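Local coordinates for protein gamma-resorcylate decarboxylase (Polaromonas, PDB 4QRO) that probably catalyses the manganese-dependent, non-oxidative decarboxylation of gamma-resorcylate (2,6-dihydroxybenzoate) to resorcinol, as a member of the amidohydrolase family, at residues R111-C116 with L157-Y162; P149-V154 with L212-G217. One frame throughout, in Å; residues are numbered along the deposited sequence.

Contact 1. Residues R111-C116 with L157-Y162; sequences RELERC and LDVPFY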
loop_
_atom_site.group_PDB
_atom_site.type_symbol
_atom_site.label_atom_id
_atom_site.label_comp_id
_atom_site.label_asym_id
_atom_site.label_seq_id
_atom_site.Cartn_x
_atom_site.Cartn_y
_atom_site.Cartn_z
ATOM N N ARG A 111 21.079 -13.651 20.665
ATOM C CA ARG A 111 22.188 -13.386 21.617
ATOM C C ARG A 111 22.561 -11.902 21.648
ATOM O O ARG A 111 22.815 -11.323 22.724
ATOM C CB ARG A 111 23.450 -14.201 21.275
ATOM C CG ARG A 111 23.420 -15.679 21.628
ATOM C CD ARG A 111 24.815 -16.269 21.439
ATOM N NE ARG A 111 24.808 -17.611 20.857
ATOM C CZ ARG A 111 24.609 -18.741 21.534
ATOM N NH1 ARG A 111 24.636 -19.905 20.894
ATOM N NH2 ARG A 111 24.381 -18.722 22.844
ATOM N N GLU A 112 22.628 -11.278 20.471
ATOM C CA GLU A 112 22.974 -9.862 20.418
ATOM C C GLU A 112 21.877 -8.985 21.023
ATOM O O GLU A 112 22.180 -7.979 21.647
ATOM C CB GLU A 112 23.321 -9.404 18.997
ATOM C CG GLU A 112 23.702 -7.927 18.886
ATOM C CD GLU A 112 25.005 -7.562 19.609
ATOM O OE1 GLU A 112 25.560 -8.406 20.341
ATOM O OE2 GLU A 112 25.493 -6.416 19.458
ATOM N N LEU A 113 20.609 -9.350 20.832
ATOM C CA LEU A 113 19.531 -8.601 21.442
ATOM C C LEU A 113 19.594 -8.715 22.966
ATOM O O LEU A 113 19.409 -7.729 23.671
ATOM C CB LEU A 113 18.163 -9.045 20.931
ATOM C CG LEU A 113 17.008 -8.178 21.493
ATOM C CD1 LEU A 113 17.111 -6.718 21.054
ATOM C CD2 LEU A 113 15.678 -8.774 21.085
ATOM N N GLU A 114 19.861 -9.914 23.472
ATOM C CA GLU A 114 20.054 -10.079 24.915
ATOM C C GLU A 114 21.183 -9.180 25.424
ATOM O O GLU A 114 20.977 -8.465 26.390
ATOM C CB GLU A 114 20.304 -11.541 25.283
ATOM C CG GLU A 114 19.063 -12.415 25.149
ATOM C CD GLU A 114 19.265 -13.798 25.730
ATOM O OE1 GLU A 114 19.824 -14.660 25.017
ATOM O OE2 GLU A 114 18.860 -14.012 26.895
ATOM N N ARG A 115 22.319 -9.165 24.732
ATOM C CA ARG A 115 23.470 -8.326 25.113
ATOM C C ARG A 115 23.121 -6.840 25.067
ATOM O O ARG A 115 23.432 -6.101 26.001
ATOM C CB ARG A 115 24.697 -8.605 24.238
ATOM C CG ARG A 115 25.982 -7.955 24.758
ATOM C CD ARG A 115 27.191 -8.219 23.858
ATOM N NE ARG A 115 27.125 -7.409 22.643
ATOM C CZ ARG A 115 27.661 -6.198 22.464
ATOM N NH1 ARG A 115 28.377 -5.600 23.412
ATOM N NH2 ARG A 115 27.482 -5.572 21.300
ATOM N N CYS A 116 22.459 -6.405 23.993
ATOM C CA CYS A 116 22.059 -5.007 23.882
ATOM C C CYS A 116 21.111 -4.548 24.994
ATOM O O CYS A 116 21.273 -3.443 25.508
ATOM C CB CYS A 116 21.440 -4.739 22.507
ATOM S SG CYS A 116 22.650 -4.658 21.173
ATOM N N LEU A 157 12.280 -10.805 26.782
ATOM C CA LEU A 157 12.920 -9.524 27.102
ATOM C C LEU A 157 11.898 -8.404 27.234
ATOM O O LEU A 157 12.157 -7.400 27.909
ATOM C CB LEU A 157 13.966 -9.155 26.032
ATOM C CG LEU A 157 15.176 -10.078 25.968
ATOM C CD1 LEU A 157 16.002 -9.796 24.722
ATOM C CD2 LEU A 157 16.015 -9.937 27.245
ATOM N N ASP A 158 10.748 -8.578 26.571
ATOM C CA ASP A 158 9.665 -7.597 26.581
ATOM C C ASP A 158 10.117 -6.217 26.079
ATOM O O ASP A 158 9.863 -5.182 26.713
ATOM C CB ASP A 158 9.020 -7.497 27.977
ATOM C CG ASP A 158 7.715 -6.700 27.965
ATOM O OD1 ASP A 158 7.028 -6.649 26.917
ATOM O OD2 ASP A 158 7.379 -6.107 29.007
ATOM N N VAL A 159 10.773 -6.226 24.922
ATOM C CA VAL A 159 11.145 -5.019 24.209
ATOM C C VAL A 159 10.552 -5.059 22.780
ATOM O O VAL A 159 10.405 -6.143 22.196
ATOM C CB VAL A 159 12.669 -4.808 24.120
ATOM C CG1 VAL A 159 13.278 -4.614 25.503
ATOM C CG2 VAL A 159 13.348 -5.941 23.351
ATOM N N PRO A 160 10.202 -3.882 22.228
ATOM C CA PRO A 160 9.604 -3.840 20.880
ATOM C C PRO A 160 10.598 -4.061 19.747
ATOM O O PRO A 160 11.807 -3.840 19.928
ATOM C CB PRO A 160 9.050 -2.409 20.790
ATOM C CG PRO A 160 8.900 -1.963 22.196
ATOM C CD PRO A 160 10.064 -2.584 22.916
ATOM N N PHE A 161 10.078 -4.413 18.568
ATOM C CA PHE A 161 10.899 -4.677 17.375
ATOM C C PHE A 161 10.358 -3.749 16.307
ATOM O O PHE A 161 9.180 -3.841 15.989
ATOM C CB PHE A 161 10.732 -6.165 16.990
ATOM C CG PHE A 161 11.484 -6.609 15.751
ATOM C CD1 PHE A 161 11.008 -6.304 14.470
ATOM C CD2 PHE A 161 12.617 -7.397 15.854
ATOM C CE1 PHE A 161 11.678 -6.710 13.341
ATOM C CE2 PHE A 161 13.278 -7.842 14.712
ATOM C CZ PHE A 161 12.811 -7.500 13.459
ATOM N N TYR A 162 11.214 -2.882 15.777
ATOM C CA TYR A 162 10.835 -1.874 14.770
ATOM C C TYR A 162 11.157 -2.478 13.435
ATOM O O TYR A 162 12.325 -2.711 13.120
ATOM C CB TYR A 162 11.632 -0.586 14.987
ATOM C CG TYR A 162 11.014 0.670 14.409
ATOM C CD1 TYR A 162 10.686 0.760 13.056
ATOM C CD2 TYR A 162 10.782 1.794 15.223
ATOM C CE1 TYR A 162 10.122 1.917 12.538
ATOM C CE2 TYR A 162 10.213 2.954 14.716
ATOM C CZ TYR A 162 9.881 3.014 13.375
ATOM O OH TYR A 162 9.331 4.194 12.885
#
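In the (beta/alpha)8-type barrel of the amidohydrolase family, L113 and E114 of outer helix 106-118 meet L157 and V159, which lie where helix 148-157 ends and the chain turns back toward strand 161-164. No hydrogen bond crosses between the segments; the junction is apolar and small, burying 166 Å² in all. L157 supplies the largest share through one methyl, CD1. L113 CG lies 3.7 Å from L157 CD1, and L113 CD2 follows at 3.8 Å from the same methyl, the two leucine side chains running past each other in opposite senses. With CG of L113 anti to the backbone N (chi1 -176°), its branch leans out from the helix, and CD2 also comes within 4.3 Å of V159 CG2. E114 adds only its aliphatic part: its CG is 4.1 Å from L157 CD1, the two chains crossing at about a right angle. D158, with positive phi, ends the helix directly after L157, and V159 beyond it points its CB back toward helix 106-118.

On the same helix, R115 holds E112 side-on in a salt bridge. R115 NH2 reaches the syn lone pair of E112 OE2 at 2.8 Å, while R115 NE donates to E112 OE1 at 3.0 Å in a nearly straight bond (174°). D82 is a second partner for the arginine and N81 for the glutamate, which ties this side of the helix to helix 70-90. L113 also packs on V154 of helix 148-157 and on A125 of strand 125-128, the strand next to 161-164 in the parallel sheet.

Contact 2. Residues P149-V154 with L212-G217; sequences PFWETV and LKIILG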
loop_
_atom_site.group_PDB
_atom_site.type_symbol
_atom_site.label_atom_id
_atom_site.label_comp_id
_atom_site.label_asym_id
_atom_site.label_seq_id
_atom_site.Cartn_x
_atom_site.Cartn_y
_atom_site.Cartn_z
ATOM N N PRO A 149 12.050 -19.171 17.686
ATOM C CA PRO A 149 12.833 -19.044 18.937
ATOM C C PRO A 149 13.418 -17.643 19.178
ATOM O O PRO A 149 13.561 -17.227 20.322
ATOM C CB PRO A 149 13.959 -20.083 18.761
ATOM C CG PRO A 149 13.429 -21.063 17.758
ATOM C CD PRO A 149 12.544 -20.270 16.831
ATOM N N PHE A 150 13.776 -16.924 18.120
ATOM C CA PHE A 150 14.204 -15.540 18.264
ATOM C C PHE A 150 13.057 -14.687 18.835
ATOM O O PHE A 150 13.272 -13.901 19.765
ATOM C CB PHE A 150 14.720 -14.941 16.929
ATOM C CG PHE A 150 14.765 -13.436 16.926
ATOM C CD1 PHE A 150 15.860 -12.760 17.428
ATOM C CD2 PHE A 150 13.701 -12.694 16.421
ATOM C CE1 PHE A 150 15.905 -11.368 17.444
ATOM C CE2 PHE A 150 13.729 -11.303 16.455
ATOM C CZ PHE A 150 14.825 -10.638 16.970
ATOM N N TRP A 151 11.851 -14.848 18.285
ATOM C CA TRP A 151 10.676 -14.102 18.774
ATOM C C TRP A 151 10.355 -14.444 20.223
ATOM O O TRP A 151 9.910 -13.601 20.997
ATOM C CB TRP A 151 9.469 -14.358 17.857
ATOM C CG TRP A 151 9.635 -13.711 16.480
ATOM C CD1 TRP A 151 9.711 -14.346 15.263
ATOM C CD2 TRP A 151 9.727 -12.300 16.196
ATOM N NE1 TRP A 151 9.887 -13.417 14.252
ATOM C CE2 TRP A 151 9.871 -12.161 14.795
ATOM C CE3 TRP A 151 9.691 -11.147 16.989
ATOM C CZ2 TRP A 151 9.984 -10.908 14.172
ATOM C CZ3 TRP A 151 9.810 -9.898 16.374
ATOM C CH2 TRP A 151 9.959 -9.789 14.982
ATOM N N GLU A 152 10.584 -15.693 20.609
ATOM C CA GLU A 152 10.345 -16.092 22.001
ATOM C C GLU A 152 11.258 -15.267 22.917
ATOM O O GLU A 152 10.854 -14.913 24.036
ATOM C CB GLU A 152 10.609 -17.594 22.203
ATOM C CG GLU A 152 10.434 -18.092 23.641
ATOM C CD GLU A 152 10.674 -19.593 23.760
ATOM O OE1 GLU A 152 11.395 -20.162 22.912
ATOM O OE2 GLU A 152 10.146 -20.216 24.700
ATOM N N THR A 153 12.476 -14.989 22.436
ATOM C CA THR A 153 13.458 -14.171 23.154
ATOM C C THR A 153 13.005 -12.696 23.217
ATOM O O THR A 153 13.055 -12.077 24.275
ATOM C CB THR A 153 14.880 -14.320 22.537
ATOM O OG1 THR A 153 15.317 -15.678 22.682
ATOM C CG2 THR A 153 15.872 -13.433 23.211
ATOM N N VAL A 154 12.531 -12.157 22.096
ATOM C CA VAL A 154 12.001 -10.790 22.063
ATOM C C VAL A 154 10.894 -10.633 23.102
ATOM O O VAL A 154 10.935 -9.688 23.888
ATOM C CB VAL A 154 11.452 -10.373 20.653
ATOM C CG1 VAL A 154 10.815 -8.995 20.716
ATOM C CG2 VAL A 154 12.546 -10.375 19.585
ATOM N N LEU A 212 4.150 -9.845 22.019
ATOM C CA LEU A 212 5.086 -9.125 21.137
ATOM C C LEU A 212 4.544 -7.752 20.753
ATOM O O LEU A 212 3.320 -7.572 20.573
ATOM C CB LEU A 212 5.346 -9.894 19.839
ATOM C CG LEU A 212 6.160 -11.182 19.946
ATOM C CD1 LEU A 212 6.168 -11.881 18.599
ATOM C CD2 LEU A 212 7.568 -10.891 20.460
ATOM N N LYS A 213 5.474 -6.810 20.601
ATOM C CA LYS A 213 5.175 -5.461 20.153
ATOM C C LYS A 213 6.003 -5.120 18.921
ATOM O O LYS A 213 7.232 -5.105 18.986
ATOM C CB LYS A 213 5.493 -4.519 21.302
ATOM C CG LYS A 213 4.663 -4.858 22.548
ATOM C CD LYS A 213 4.893 -3.870 23.679
ATOM C CE LYS A 213 4.467 -4.444 25.025
ATOM N NZ LYS A 213 5.039 -3.673 26.164
ATOM N N ILE A 214 5.323 -4.868 17.796
ATOM C CA ILE A 214 5.990 -4.522 16.550
ATOM C C ILE A 214 5.658 -3.062 16.222
ATOM O O ILE A 214 4.501 -2.628 16.340
ATOM C CB ILE A 214 5.532 -5.437 15.388
ATOM C CG1 ILE A 214 5.529 -6.914 15.811
ATOM C CG2 ILE A 214 6.355 -5.179 14.122
ATOM C CD1 ILE A 214 6.873 -7.505 16.168
ATOM N N ILE A 215 6.669 -2.303 15.829
ATOM C CA ILE A 215 6.498 -0.905 15.458
ATOM C C ILE A 215 6.704 -0.763 13.955
ATOM O O ILE A 215 7.661 -1.314 13.385
ATOM C CB ILE A 215 7.501 -0.005 16.180
ATOM C CG1 ILE A 215 7.408 -0.219 17.701
ATOM C CG2 ILE A 215 7.235 1.460 15.858
ATOM C CD1 ILE A 215 8.438 0.535 18.485
ATOM N N LEU A 216 5.803 -0.018 13.317
ATOM C CA LEU A 216 5.945 0.369 11.909
ATOM C C LEU A 216 6.035 1.887 11.766
ATOM O O LEU A 216 5.286 2.633 12.397
ATOM C CB LEU A 216 4.770 -0.137 11.078
ATOM C CG LEU A 216 4.502 -1.632 11.078
ATOM C CD1 LEU A 216 3.217 -1.917 10.326
ATOM C CD2 LEU A 216 5.667 -2.396 10.464
ATOM N N GLY A 217 6.932 2.366 10.921
ATOM C CA GLY A 217 6.973 3.783 10.649
ATOM C C GLY A 217 5.971 4.192 9.588
ATOM O O GLY A 217 5.192 3.375 9.077
#
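W151 and V154 of helix 148-157 pack against L212 and I214 at the entry to strand 214-216, a layer of outer helix on inner strand in the family's beta/alpha barrel. The tight part is buried and its side-chain contacts are apolar, though L212 CD2 also lies 3.6 Å from the carbonyl oxygen of W151. L212 spreads its two methyls across the helix: CD1 lies 3.9 Å from W151 CE3, and CD2 sits 3.8 Å from V154 CG1. CG of W151 is anti to its carbonyl carbon (chi1 -70°), which swings the six-membered ring toward the strand, where it meets both L212 and I214 obliquely. Outside the two segments, W151 NE1 donates a hydrogen bond to Y142 O. Cutting W151 back to an alanine would probably open a gap beside L212 and I214 and leave Y142 O without this N-H donor. The other side of the helix is looser and more open to solvent: P149 and E152 are exposed, and the CB of E152 and of T153 points away from the strand. There T153 OG1 makes a weak hydrogen bond of 3.3 Å to P149 O, one turn back. Deeper in, I214 CD1 reaches the far end of the indole, 3.8 Å from W151 CZ3 and 4.0 Å from W151 CH2.

How the contacts relate
Contacts 1 and 2 lie about 8 Å apart, centre to centre, and share helix 148-157: its end contributes to contact 1, its middle to contact 2. Strands 161-164 and 214-216 are neighbours in one parallel sheet, joined by probable hydrogen bonds, F161 N to K213 O at 3.0 Å and F161 O to I215 N at 2.9 Å. Contact 2 is the core one, with all its touching residues buried and an indole among aliphatic groups. Contact 1 is only partly buried, joining one helix to the end of another, with ion pairing on the same helix. V159 O packs against V154 CG1 at 3.2 Å, and the rings of W151 and F161 meet with their planes at about 60°.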